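Local coordinates for protein endonuclease 8-like L720 (Acanthamoeba polyphaga mimivirus, PDB 4MB7) that is an endonuclease VIII-like protein of the Fpg/Nei type, with an H2TH domain and a bound zinc ion, at residues M32-R42 against M54-I65. Sequence-based numbering, arbitrary orientation.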
loop_
_atom_site.group_PDB
_atom_site.type_symbol
_atom_site.label_atom_id
_atom_site.label_comp_id
_atom_site.label_asym_id
_atom_site.label_seq_id
_atom_site.Cartn_x
_atom_site.Cartn_y
_atom_site.Cartn_z
ATOM N N MET A 32 11.516 18.367 -5.025
ATOM C CA MET A 32 11.637 18.466 -3.574
ATOM C C MET A 32 12.514 19.644 -3.150
ATOM O O MET A 32 12.436 20.104 -2.011
ATOM C CB MET A 32 12.162 17.155 -2.983
ATOM C CG MET A 32 11.240 15.969 -3.230
ATOM S SD MET A 32 11.770 14.468 -2.381
ATOM C CE MET A 32 13.496 14.430 -2.856
ATOM N N ASN A 33 13.348 20.114 -4.072
ATOM C CA ASN A 33 14.094 21.361 -3.904
ATOM C C ASN A 33 15.039 21.372 -2.700
ATOM O O ASN A 33 15.235 22.408 -2.063
ATOM C CB ASN A 33 13.123 22.549 -3.844
ATOM C CG ASN A 33 13.775 23.861 -4.237
ATOM O OD1 ASN A 33 14.809 23.880 -4.903
ATOM N ND2 ASN A 33 13.169 24.969 -3.823
ATOM N N VAL A 34 15.624 20.217 -2.396
ATOM C CA VAL A 34 16.577 20.090 -1.293
ATOM C C VAL A 34 17.772 19.235 -1.720
ATOM O O VAL A 34 17.600 18.202 -2.365
ATOM C CB VAL A 34 15.914 19.470 -0.036
ATOM C CG1 VAL A 34 16.961 19.088 1.001
ATOM C CG2 VAL A 34 14.896 20.428 0.564
ATOM N N ASP A 35 18.980 19.671 -1.370
ATOM C CA ASP A 35 20.190 18.922 -1.696
ATOM C C ASP A 35 20.396 17.759 -0.723
ATOM O O ASP A 35 20.604 17.968 0.472
ATOM C CB ASP A 35 21.413 19.845 -1.688
ATOM C CG ASP A 35 22.688 19.132 -2.100
ATOM O OD1 ASP A 35 22.596 18.113 -2.816
ATOM O OD2 ASP A 35 23.782 19.594 -1.712
ATOM N N LEU A 36 20.345 16.537 -1.243
ATOM C CA LEU A 36 20.440 15.346 -0.403
ATOM C C LEU A 36 21.746 14.575 -0.586
ATOM O O LEU A 36 21.886 13.459 -0.083
ATOM C CB LEU A 36 19.250 14.414 -0.658
ATOM C CG LEU A 36 17.875 14.938 -0.241
ATOM C CD1 LEU A 36 16.791 13.933 -0.591
ATOM C CD2 LEU A 36 17.856 15.258 1.244
ATOM N N ILE A 37 22.695 15.165 -1.307
ATOM C CA ILE A 37 24.002 14.540 -1.506
ATOM C C ILE A 37 24.667 14.239 -0.163
ATOM O O ILE A 37 24.623 15.060 0.754
ATOM C CB ILE A 37 24.931 15.430 -2.366
ATOM C CG1 ILE A 37 24.340 15.628 -3.762
ATOM C CG2 ILE A 37 26.318 14.815 -2.480
ATOM C CD1 ILE A 37 24.209 14.347 -4.553
ATOM N N ASP A 38 25.242 13.041 -0.052
ATOM C CA ASP A 38 25.981 12.601 1.136
ATOM C C ASP A 38 25.118 12.357 2.375
ATOM O O ASP A 38 25.639 12.144 3.469
ATOM C CB ASP A 38 27.140 13.552 1.460
ATOM C CG ASP A 38 28.204 13.557 0.383
ATOM O OD1 ASP A 38 28.434 12.490 -0.229
ATOM O OD2 ASP A 38 28.805 14.624 0.144
ATOM N N TYR A 39 23.801 12.384 2.202
ATOM C CA TYR A 39 22.903 11.957 3.266
ATOM C C TYR A 39 23.008 10.445 3.446
ATOM O O TYR A 39 23.393 9.729 2.522
ATOM C CB TYR A 39 21.460 12.356 2.956
ATOM C CG TYR A 39 21.033 13.660 3.593
ATOM C CD1 TYR A 39 21.446 14.881 3.074
ATOM C CD2 TYR A 39 20.211 13.669 4.712
ATOM C CE1 TYR A 39 21.056 16.075 3.655
ATOM C CE2 TYR A 39 19.814 14.856 5.298
ATOM C CZ TYR A 39 20.240 16.056 4.766
ATOM O OH TYR A 39 19.848 17.242 5.347
ATOM N N ILE A 40 22.669 9.970 4.640
ATOM C CA ILE A 40 22.743 8.551 4.958
ATOM C C ILE A 40 21.345 7.957 5.094
ATOM O O ILE A 40 20.477 8.546 5.738
ATOM C CB ILE A 40 23.493 8.317 6.282
ATOM C CG1 ILE A 40 24.853 9.017 6.263
ATOM C CG2 ILE A 40 23.655 6.828 6.556
ATOM C CD1 ILE A 40 25.796 8.474 5.228
ATOM N N ILE A 41 21.129 6.797 4.481
ATOM C CA ILE A 41 19.878 6.068 4.663
ATOM C C ILE A 41 19.836 5.483 6.069
ATOM O O ILE A 41 20.553 4.533 6.378
ATOM C CB ILE A 41 19.720 4.940 3.629
ATOM C CG1 ILE A 41 19.630 5.521 2.217
ATOM C CG2 ILE A 41 18.489 4.099 3.938
ATOM C CD1 ILE A 41 19.397 4.482 1.140
ATOM N N ARG A 42 18.999 6.062 6.920
ATOM C CA ARG A 42 18.908 5.629 8.308
ATOM C C ARG A 42 17.938 4.466 8.492
ATOM O O ARG A 42 18.236 3.513 9.212
ATOM C CB ARG A 42 18.502 6.802 9.206
ATOM C CG ARG A 42 18.272 6.430 10.667
ATOM C CD ARG A 42 19.515 5.803 11.289
ATOM N NE ARG A 42 19.286 5.409 12.678
ATOM C CZ ARG A 42 18.808 4.227 13.053
ATOM N NH1 ARG A 42 18.504 3.312 12.143
ATOM N NH2 ARG A 42 18.635 3.958 14.339
ATOM N N MET A 54 13.943 7.340 5.679
ATOM C CA MET A 54 14.526 8.345 6.568
ATOM C C MET A 54 15.983 8.622 6.215
ATOM O O MET A 54 16.799 7.704 6.133
ATOM C CB MET A 54 14.407 7.909 8.028
ATOM C CG MET A 54 15.000 8.900 9.024
ATOM S SD MET A 54 14.875 8.324 10.729
ATOM C CE MET A 54 15.739 9.628 11.601
ATOM N N LEU A 55 16.300 9.896 6.005
ATOM C CA LEU A 55 17.646 10.303 5.623
ATOM C C LEU A 55 18.237 11.252 6.657
ATOM O O LEU A 55 17.600 12.232 7.047
ATOM C CB LEU A 55 17.628 10.978 4.249
ATOM C CG LEU A 55 17.053 10.172 3.083
ATOM C CD1 LEU A 55 16.999 11.026 1.827
ATOM C CD2 LEU A 55 17.869 8.911 2.835
ATOM N N ILE A 56 19.453 10.955 7.102
ATOM C CA ILE A 56 20.138 11.795 8.079
ATOM C C ILE A 56 21.511 12.240 7.578
ATOM O O ILE A 56 22.106 11.609 6.706
ATOM C CB ILE A 56 20.314 11.075 9.434
ATOM C CG1 ILE A 56 21.260 9.881 9.287
ATOM C CG2 ILE A 56 18.970 10.632 9.990
ATOM C CD1 ILE A 56 21.538 9.156 10.588
ATOM N N SER A 57 22.002 13.338 8.143
ATOM C CA SER A 57 23.338 13.838 7.844
ATOM C C SER A 57 23.801 14.716 9.001
ATOM O O SER A 57 23.012 15.476 9.562
ATOM C CB SER A 57 23.335 14.631 6.536
ATOM O OG SER A 57 24.655 14.916 6.106
ATOM N N SER A 58 25.071 14.624 9.362
ATOM C CA SER A 58 25.546 15.302 10.562
ATOM C C SER A 58 25.376 16.816 10.476
ATOM O O SER A 58 25.759 17.430 9.504
ATOM C CB SER A 58 27.016 14.959 10.807
ATOM O OG SER A 58 27.427 15.359 12.097
ATOM N N ASN A 59 24.731 17.364 11.492
ATOM C CA ASN A 59 24.520 18.792 11.625
ATOM C C ASN A 59 23.648 19.390 10.551
ATOM O O ASN A 59 23.677 20.577 10.278
ATOM C CB ASN A 59 25.838 19.511 11.705
ATOM C CG ASN A 59 26.225 19.765 13.122
ATOM O OD1 ASN A 59 25.720 20.696 13.750
ATOM N ND2 ASN A 59 27.068 18.904 13.664
ATOM N N LYS A 60 22.842 18.530 9.976
ATOM C CA LYS A 60 21.885 18.912 8.944
ATOM C C LYS A 60 20.493 18.391 9.293
ATOM O O LYS A 60 20.378 17.470 10.063
ATOM C CB LYS A 60 22.286 18.333 7.598
ATOM C CG LYS A 60 23.565 18.863 6.986
ATOM C CD LYS A 60 23.591 18.502 5.513
ATOM C CE LYS A 60 24.967 18.658 4.907
ATOM N NZ LYS A 60 24.869 18.899 3.449
ATOM N N PRO A 61 19.443 18.999 8.749
ATOM C CA PRO A 61 18.094 18.544 9.096
ATOM C C PRO A 61 17.800 17.147 8.558
ATOM O O PRO A 61 18.222 16.795 7.455
ATOM C CB PRO A 61 17.187 19.580 8.420
ATOM C CG PRO A 61 18.020 20.169 7.337
ATOM C CD PRO A 61 19.418 20.181 7.870
ATOM N N THR A 62 17.088 16.358 9.353
ATOM C CA THR A 62 16.650 15.032 8.940
ATOM C C THR A 62 15.436 15.155 8.026
ATOM O O THR A 62 14.567 15.995 8.247
ATOM C CB THR A 62 16.299 14.166 10.167
ATOM O OG1 THR A 62 17.499 13.858 10.889
ATOM C CG2 THR A 62 15.621 12.865 9.752
ATOM N N TYR A 63 15.388 14.327 6.987
ATOM C CA TYR A 63 14.242 14.312 6.087
ATOM C C TYR A 63 13.655 12.917 5.931
ATOM O O TYR A 63 14.341 11.913 6.125
ATOM C CB TYR A 63 14.627 14.857 4.711
ATOM C CG TYR A 63 14.884 16.346 4.683
ATOM C CD1 TYR A 63 13.834 17.252 4.762
ATOM C CD2 TYR A 63 16.174 16.843 4.566
ATOM C CE1 TYR A 63 14.064 18.618 4.730
ATOM C CE2 TYR A 63 16.414 18.206 4.533
ATOM C CZ TYR A 63 15.358 19.088 4.615
ATOM O OH TYR A 63 15.600 20.443 4.581
ATOM N N VAL A 64 12.377 12.864 5.578
ATOM C CA VAL A 64 11.723 11.604 5.252
ATOM C C VAL A 64 11.128 11.687 3.855
ATOM O O VAL A 64 10.353 12.591 3.552
ATOM C CB VAL A 64 10.613 11.252 6.260
ATOM C CG1 VAL A 64 9.849 10.012 5.798
ATOM C CG2 VAL A 64 11.201 11.039 7.648
ATOM N N ILE A 65 11.510 10.749 3.000
ATOM C CA ILE A 65 10.921 10.657 1.672
ATOM C C ILE A 65 9.793 9.638 1.683
ATOM O O ILE A 65 9.997 8.481 2.053
ATOM C CB ILE A 65 11.958 10.250 0.614
ATOM C CG1 ILE A 65 13.049 11.315 0.501
ATOM C CG2 ILE A 65 11.286 10.044 -0.732
ATOM C CD1 ILE A 65 14.118 10.979 -0.515
HETATM O O HOH W 1 21.803 19.668 2.098
HETATM O O HOH W 2 23.835 17.630 0.813
HETATM O O HOH W 3 25.107 15.823 3.417
#
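Tyr39 lays its ring across the end of an antiparallel beta hairpin, strands 40-47 and 50-56, in a four-stranded sheet whose next strand is 63-70. The ring is clamped between two carbons: Ser57 CB makes a CH-pi contact 3.6 Å from the Tyr39 ring centroid, only 5° off its normal, while Leu36 CD2 from the same loop sits over the centre of the opposite face. The edge meets the Leu55 backbone, and the hydroxyl is anchored: Tyr39 OH donates to Pro61 O at 2.7 Å, in the carbonyl plane, which ties the far end of the ring to the chain just after the type II turn 57-60. Tyr39 OH also lies at the edge of the Tyr63 ring, 3.7 Å from Tyr63 CE2.

Val34 and Tyr63 extend against one another. With its CG1 anti to the backbone N (chi1 169°), Val34 places that methyl 3.7 Å from Tyr63 CE2. Deeper in, Leu36 runs roughly perpendicular to Leu55 and meets, tip to tip, Ile65, which also touches Ile106 of strand 104-109.

The strand pairing rests on Ile40 N donating to Ile56 O, 2.7 Å and nearly straight at 168°, with Ile56 N donating back to Ile40 O. Beyond it, Arg42 and Met54 run side by side, Arg42 CG 3.9 Å from Met54 SD. Between the two type II turns, 36-39 and 57-60, one water accepts a weak hydrogen bond from Lys60 NZ, donates to Ile37 O and lies 2.9 Å from Ser57 OG.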